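Local structure of peptidase S15/CocE/NonD (Thaumarchaeota archaeon SCGC AB-539-E09, 4PF1) at residues 135-138 against 139-143; 596-600 against 601-605. The protein probably acts as a serine aminopeptidase with an alpha/beta hydrolase fold, releasing residues from the N-terminal end of peptides. All coordinates share one frame; numbering follows the deposited sequence.

How the contacts relate
Contacts 1 and 2 are both local, each made by one continuous stretch of chain, and they share no element of the fold. Contact 1 lies on helix 133-147 of the alpha/beta hydrolase part and is partly buried, with Asp-136, Thr-137, Thr-140 and Ile-141 on the buried side. Contact 2 is a more exposed turn just before strand 606-625 in the C-terminal non-catalytic domain, with its proline and glutamate side chains outermost. The centres of contacts 1 and 2 are about 49 Å apart. Chemistry follows setting: aspartates paired with arginines and a water flank the helical bonds at 135-143, whereas at 596-605 backbone carbonyls are met by a serine hydroxyl, amides and a tyrosine ring.

Contact 1 (135-138 against 139-143); sequences TDTY and DTIDW
Thr-140 grips the carbonyl of Asp-136 twice: its amide N bonds to Asp-136 O at 2.9 Å, and its hydroxyl OG1 reaches the same Asp-136 O at 2.8 Å from the other face of the carbonyl plane. The torsion that places OG1 beside its own backbone N (chi1 -65°) folds the hydroxyl back along the helix, and Gln-104 gives OG1 a second partner. One step along, Thr-137 and Ile-141 lie side by side, with CG2 of Thr-137 3.7 Å from CD1 of Ile-141. Tyr-138 and Asp-139 cross nearly at right angles: Asp-139 OD1 stands in the plane of the ring at its edge, 3.7 Å from Tyr-138 CD1. A water links three side chains near the start of the helix, accepting from Thr-135 OG1 and donating to Asp-136 OD1 and Asp-139 OD2.

The second shell is mostly charged. Arg-107 forms a salt bridge with Asp-136 and Arg-42 with Asp-139, while Asp-142 OD1 takes a hydrogen bond from His-175 and a salt bridge from Lys-146. Helix 133-147 belongs to the crossover between the parallel strands 60-67 and 154-160, and Asp-136 and Thr-137 touch strand 60-67. Asp-136 OD1 and Asp-139 OD2 lie 4.7 Å apart, not touching, and the shared water and the two arginines probably offset their repulsion and favour the ionised forms.

Contact 2 (596-600 against 601-605); sequences MFAPP and ESYRK
Ser-602 and Pro-599 close a 3-10 turn in the loop that leads into strand 606-625. The carbonyl of Pro-599 takes two bonds from this one serine. The hydroxyl OG lies 2.6 Å from Pro-599 O, in the carbonyl plane, while the amide N of Ser-602 bonds to Pro-599 O at 3.1 Å from above that plane. With OG set between its own backbone N and carbonyl carbon (chi1 71°), the hydroxyl can turn back over the turn to this acceptor. The next amide follows suit, as Tyr-603 N bonds to Pro-600 O at 3.3 Å.

The ring of Tyr-603 then lies back along the preceding chain. Ala-598 O and Pro-600 O sit at its edge, in the ring plane, and CD1 of Tyr-603 comes to 3.3 Å from Pro-599 O, so the carbonyls face C-H groups rather than the pi face. At the far end, the methyl CB of Ala-598 packs against the phenol. The ring also makes a cation-pi contact with Arg-586. Without the ring of Tyr-603, as with an alanine here, the Ala-598 methyl would probably lose its aromatic cover and Arg-586 its cation-pi partner.

Partners beyond the turn satisfy further carbonyls: Asn-240 donates to Ala-598 O and Thr-590 to Ser-602 O, so the loop is tied both to the helical region around 240 and to its own domain. On the outer side, the chain of Glu-601 bends (chi2 93°) to run beside Pro-600, and its carboxylate OE2 rests 3.3 Å from Pro-600 CD and 3.4 Å from Pro-599 CB.

Contact 1 (135-138 against 139-143)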
ATOM      1  N   THR A 135      41.646  25.411   3.096  1.00 16.44           N
ATOM      2  CA  THR A 135      43.027  25.002   3.402  1.00 16.00           C
ATOM      3  C   THR A 135      43.074  23.500   3.638  1.00 17.86           C
ATOM      4  O   THR A 135      44.018  22.841   3.195  1.00 17.02           O
ATOM      5  CB  THR A 135      43.626  25.788   4.589  1.00 22.28           C
ATOM      6  OG1 THR A 135      43.097  25.303   5.825  1.00 21.40           O
ATOM      7  CG2 THR A 135      43.417  27.282   4.468  1.00 20.81           C
ATOM      8  N   ASP A 136      42.047  22.957   4.329  1.00 13.93           N
ATOM      9  CA  ASP A 136      41.917  21.523   4.586  1.00 13.82           C
ATOM     10  C   ASP A 136      41.741  20.762   3.263  1.00 17.91           C
ATOM     11  O   ASP A 136      42.358  19.710   3.081  1.00 17.33           O
ATOM     12  CB  ASP A 136      40.746  21.235   5.549  1.00 15.30           C
ATOM     13  CG  ASP A 136      41.048  21.496   7.025  1.00 23.47           C
ATOM     14  OD1 ASP A 136      42.226  21.779   7.357  1.00 23.02           O
ATOM     15  OD2 ASP A 136      40.116  21.386   7.849  1.00 27.50           O
ATOM     16  N   THR A 137      40.962  21.340   2.317  1.00 14.67           N
ATOM     17  CA  THR A 137      40.743  20.774   0.976  1.00 14.55           C
ATOM     18  C   THR A 137      42.061  20.731   0.202  1.00 19.30           C
ATOM     19  O   THR A 137      42.360  19.711  -0.423  1.00 18.59           O
ATOM     20  CB  THR A 137      39.688  21.585   0.212  1.00 20.02           C
ATOM     21  OG1 THR A 137      38.445  21.494   0.900  1.00 18.70           O
ATOM     22  CG2 THR A 137      39.515  21.118  -1.224  1.00 16.87           C
ATOM     23  N   TYR A 138      42.842  21.846   0.237  1.00 16.48           N
ATOM     24  CA  TYR A 138      44.137  21.934  -0.450  1.00 17.09           C
ATOM     25  C   TYR A 138      45.089  20.835   0.042  1.00 20.78           C
ATOM     26  O   TYR A 138      45.748  20.191  -0.776  1.00 20.32           O
ATOM     27  CB  TYR A 138      44.783  23.331  -0.259  1.00 19.03           C
ATOM     28  CG  TYR A 138      46.082  23.501  -1.020  1.00 21.36           C
ATOM     29  CD1 TYR A 138      47.292  23.065  -0.484  1.00 23.58           C
ATOM     30  CD2 TYR A 138      46.101  24.084  -2.283  1.00 22.54           C
ATOM     31  CE1 TYR A 138      48.483  23.178  -1.198  1.00 24.47           C
ATOM     32  CE2 TYR A 138      47.290  24.218  -3.000  1.00 24.05           C
ATOM     33  CZ  TYR A 138      48.479  23.762  -2.453  1.00 31.49           C
ATOM     34  OH  TYR A 138      49.650  23.880  -3.158  1.00 33.02           O
ATOM     35  N   ASP A 139      45.165  20.635   1.379  1.00 17.13           N
ATOM     36  CA  ASP A 139      46.041  19.632   1.995  1.00 16.75           C
ATOM     37  C   ASP A 139      45.551  18.207   1.686  1.00 20.37           C
ATOM     38  O   ASP A 139      46.372  17.297   1.551  1.00 20.29           O
ATOM     39  CB  ASP A 139      46.148  19.860   3.513  1.00 18.28           C
ATOM     40  CG  ASP A 139      46.651  21.244   3.904  1.00 22.52           C
ATOM     41  OD1 ASP A 139      47.333  21.889   3.073  1.00 22.00           O
ATOM     42  OD2 ASP A 139      46.354  21.684   5.036  1.00 26.44           O
ATOM     43  N   THR A 140      44.221  18.030   1.534  1.00 15.81           N
ATOM     44  CA  THR A 140      43.601  16.745   1.190  1.00 15.37           C
ATOM     45  C   THR A 140      43.901  16.384  -0.279  1.00 18.41           C
ATOM     46  O   THR A 140      44.345  15.265  -0.542  1.00 17.97           O
ATOM     47  CB  THR A 140      42.083  16.781   1.477  1.00 19.34           C
ATOM     48  OG1 THR A 140      41.885  16.933   2.882  1.00 17.10           O
ATOM     49  CG2 THR A 140      41.357  15.524   0.990  1.00 18.18           C
ATOM     50  N   ILE A 141      43.667  17.329  -1.226  1.00 14.78           N
ATOM     51  CA  ILE A 141      43.895  17.099  -2.663  1.00 14.72           C
ATOM     52  C   ILE A 141      45.387  16.811  -2.925  1.00 18.55           C
ATOM     53  O   ILE A 141      45.701  15.904  -3.702  1.00 18.08           O
ATOM     54  CB  ILE A 141      43.361  18.273  -3.545  1.00 17.90           C
ATOM     55  CG1 ILE A 141      41.820  18.395  -3.438  1.00 18.08           C
ATOM     56  CG2 ILE A 141      43.790  18.103  -5.016  1.00 19.10           C
ATOM     57  CD1 ILE A 141      41.207  19.656  -4.109  1.00 24.93           C
ATOM     58  N   ASP A 142      46.291  17.553  -2.251  1.00 15.82           N
ATOM     59  CA  ASP A 142      47.743  17.392  -2.385  1.00 16.03           C
ATOM     60  C   ASP A 142      48.188  15.991  -1.979  1.00 21.18           C
ATOM     61  O   ASP A 142      48.993  15.384  -2.684  1.00 21.18           O
ATOM     62  CB  ASP A 142      48.493  18.445  -1.562  1.00 17.70           C
ATOM     63  CG  ASP A 142      49.921  18.655  -2.028  1.00 22.98           C
ATOM     64  OD1 ASP A 142      50.107  19.211  -3.140  1.00 21.61           O
ATOM     65  OD2 ASP A 142      50.848  18.261  -1.291  1.00 26.06           O
ATOM     66  N   TRP A 143      47.651  15.469  -0.857  1.00 18.37           N
ATOM     67  CA  TRP A 143      47.959  14.117  -0.392  1.00 18.39           C
ATOM     68  C   TRP A 143      47.412  13.068  -1.372  1.00 21.05           C
ATOM     69  O   TRP A 143      48.120  12.121  -1.700  1.00 20.87           O
ATOM     70  CB  TRP A 143      47.390  13.874   1.014  1.00 17.00           C
ATOM     71  CG  TRP A 143      47.871  12.597   1.645  1.00 18.22           C
ATOM     72  CD1 TRP A 143      48.916  12.454   2.509  1.00 21.63           C
ATOM     73  CD2 TRP A 143      47.341  11.278   1.434  1.00 17.77           C
ATOM     74  NE1 TRP A 143      49.065  11.131   2.858  1.00 21.16           N
ATOM     75  CE2 TRP A 143      48.118  10.385   2.202  1.00 22.18           C
ATOM     76  CE3 TRP A 143      46.287  10.762   0.656  1.00 18.54           C
ATOM     77  CZ2 TRP A 143      47.866   9.008   2.234  1.00 21.56           C
ATOM     78  CZ3 TRP A 143      46.049   9.396   0.676  1.00 20.07           C
ATOM     79  CH2 TRP A 143      46.834   8.535   1.452  1.00 21.16           C
TER
HETATM   80  O   HOH W   1      44.472  23.026   6.429  1.00 17.00           O

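Contact 2 (596-600 against 601-605)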
ATOM      1  N   MET A 596      13.252  34.799  19.924  1.00 12.91           N
ATOM      2  CA  MET A 596      13.753  33.536  20.503  1.00 12.93           C
ATOM      3  C   MET A 596      13.281  33.351  21.952  1.00 17.62           C
ATOM      4  O   MET A 596      12.972  32.231  22.358  1.00 16.54           O
ATOM      5  CB  MET A 596      15.299  33.474  20.471  1.00 15.28           C
ATOM      6  CG  MET A 596      15.903  33.479  19.076  1.00 18.52           C
ATOM      7  SD  MET A 596      15.511  32.022  18.079  1.00 21.92           S
ATOM      8  CE  MET A 596      16.708  32.226  16.768  1.00 18.38           C
ATOM      9  N   PHE A 597      13.230  34.459  22.724  1.00 15.61           N
ATOM     10  CA  PHE A 597      12.870  34.458  24.141  1.00 16.30           C
ATOM     11  C   PHE A 597      11.643  35.354  24.428  1.00 21.12           C
ATOM     12  O   PHE A 597      11.507  35.869  25.544  1.00 19.98           O
ATOM     13  CB  PHE A 597      14.080  34.918  24.990  1.00 18.97           C
ATOM     14  CG  PHE A 597      15.398  34.286  24.596  1.00 20.53           C
ATOM     15  CD1 PHE A 597      15.702  32.980  24.968  1.00 23.40           C
ATOM     16  CD2 PHE A 597      16.333  34.996  23.853  1.00 22.55           C
ATOM     17  CE1 PHE A 597      16.915  32.395  24.595  1.00 24.23           C
ATOM     18  CE2 PHE A 597      17.548  34.412  23.484  1.00 25.26           C
ATOM     19  CZ  PHE A 597      17.830  33.114  23.857  1.00 23.33           C
ATOM     20  N   ALA A 598      10.731  35.503  23.437  1.00 18.60           N
ATOM     21  CA  ALA A 598       9.522  36.322  23.591  1.00 18.75           C
ATOM     22  C   ALA A 598       8.634  35.800  24.749  1.00 22.57           C
ATOM     23  O   ALA A 598       8.345  34.602  24.804  1.00 20.96           O
ATOM     24  CB  ALA A 598       8.736  36.345  22.291  1.00 19.17           C
ATOM     25  N   PRO A 599       8.249  36.672  25.717  1.00 20.45           N
ATOM     26  CA  PRO A 599       7.436  36.191  26.853  1.00 20.84           C
ATOM     27  C   PRO A 599       5.998  35.835  26.434  1.00 24.84           C
ATOM     28  O   PRO A 599       5.535  36.338  25.413  1.00 23.84           O
ATOM     29  CB  PRO A 599       7.478  37.363  27.840  1.00 23.39           C
ATOM     30  CG  PRO A 599       7.716  38.559  27.003  1.00 27.65           C
ATOM     31  CD  PRO A 599       8.533  38.120  25.821  1.00 22.53           C
ATOM     32  N   PRO A 600       5.270  34.968  27.191  1.00 22.45           N
ATOM     33  CA  PRO A 600       3.907  34.584  26.763  1.00 21.75           C
ATOM     34  C   PRO A 600       2.928  35.760  26.606  1.00 24.70           C
ATOM     35  O   PRO A 600       2.061  35.701  25.734  1.00 23.61           O
ATOM     36  CB  PRO A 600       3.438  33.622  27.866  1.00 23.84           C
ATOM     37  CG  PRO A 600       4.357  33.862  29.020  1.00 29.42           C
ATOM     38  CD  PRO A 600       5.670  34.241  28.414  1.00 24.93           C
ATOM     39  N   GLU A 601       3.088  36.837  27.412  1.00 20.98           N
ATOM     40  CA  GLU A 601       2.209  38.025  27.371  1.00 20.84           C
ATOM     41  C   GLU A 601       2.327  38.796  26.042  1.00 22.43           C
ATOM     42  O   GLU A 601       1.413  39.545  25.690  1.00 22.15           O
ATOM     43  CB  GLU A 601       2.498  38.992  28.545  1.00 23.10           C
ATOM     44  CG  GLU A 601       2.883  38.328  29.857  1.00 35.85           C
ATOM     45  CD  GLU A 601       4.378  38.163  30.048  1.00 59.71           C
ATOM     46  OE1 GLU A 601       5.073  39.185  30.251  1.00 57.78           O
ATOM     47  OE2 GLU A 601       4.855  37.008  30.000  1.00 54.47           O
ATOM     48  N   SER A 602       3.456  38.627  25.321  1.00 16.76           N
ATOM     49  CA  SER A 602       3.718  39.322  24.061  1.00 15.75           C
ATOM     50  C   SER A 602       2.925  38.735  22.868  1.00 18.46           C
ATOM     51  O   SER A 602       2.792  39.407  21.845  1.00 17.73           O
ATOM     52  CB  SER A 602       5.213  39.306  23.748  1.00 17.75           C
ATOM     53  OG  SER A 602       5.671  38.013  23.388  1.00 20.47           O
ATOM     54  N   TYR A 603       2.408  37.494  22.998  1.00 14.47           N
ATOM     55  CA  TYR A 603       1.668  36.813  21.929  1.00 13.54           C
ATOM     56  C   TYR A 603       0.195  37.247  21.940  1.00 18.43           C
ATOM     57  O   TYR A 603      -0.599  36.760  22.754  1.00 18.49           O
ATOM     58  CB  TYR A 603       1.817  35.277  22.052  1.00 13.52           C
ATOM     59  CG  TYR A 603       3.239  34.795  21.841  1.00 13.63           C
ATOM     60  CD1 TYR A 603       4.162  34.799  22.885  1.00 15.43           C
ATOM     61  CD2 TYR A 603       3.666  34.340  20.596  1.00 13.29           C
ATOM     62  CE1 TYR A 603       5.480  34.386  22.690  1.00 14.23           C
ATOM     63  CE2 TYR A 603       4.982  33.924  20.389  1.00 13.51           C
ATOM     64  CZ  TYR A 603       5.886  33.948  21.442  1.00 18.51           C
ATOM     65  OH  TYR A 603       7.182  33.527  21.253  1.00 14.96           O
ATOM     66  N   ARG A 604      -0.160  38.201  21.054  1.00 14.80           N
ATOM     67  CA  ARG A 604      -1.521  38.746  20.998  1.00 14.78           C
ATOM     68  C   ARG A 604      -2.122  38.691  19.597  1.00 18.44           C
ATOM     69  O   ARG A 604      -1.398  38.804  18.604  1.00 17.55           O
ATOM     70  CB  ARG A 604      -1.555  40.207  21.487  1.00 14.41           C
ATOM     71  CG  ARG A 604      -0.928  40.468  22.861  1.00 24.96           C
ATOM     72  CD  ARG A 604      -1.344  41.817  23.446  1.00 38.41           C
ATOM     73  NE  ARG A 604      -1.234  42.918  22.480  1.00 50.63           N
ATOM     74  CZ  ARG A 604      -2.275  43.579  21.975  1.00 65.84           C
ATOM     75  NH1 ARG A 604      -3.512  43.270  22.348  1.00 54.69           N
ATOM     76  NH2 ARG A 604      -2.085  44.554  21.095  1.00 49.81           N
ATOM     77  N   LYS A 605      -3.471  38.593  19.531  1.00 15.39           N
ATOM     78  CA  LYS A 605      -4.246  38.609  18.286  1.00 14.81           C
ATOM     79  C   LYS A 605      -4.057  39.934  17.574  1.00 18.04           C
ATOM     80  O   LYS A 605      -3.920  40.972  18.227  1.00 17.81           O
ATOM     81  CB  LYS A 605      -5.746  38.403  18.571  1.00 17.46           C
ATOM     82  CG  LYS A 605      -6.127  37.011  19.032  1.00 28.65           C
ATOM     83  CD  LYS A 605      -7.631  36.910  19.230  1.00 35.54           C
ATOM     84  CE  LYS A 605      -8.024  35.668  19.986  1.00 41.41           C
ATOM     85  NZ  LYS A 605      -9.498  35.522  20.066  1.00 49.90           N
TER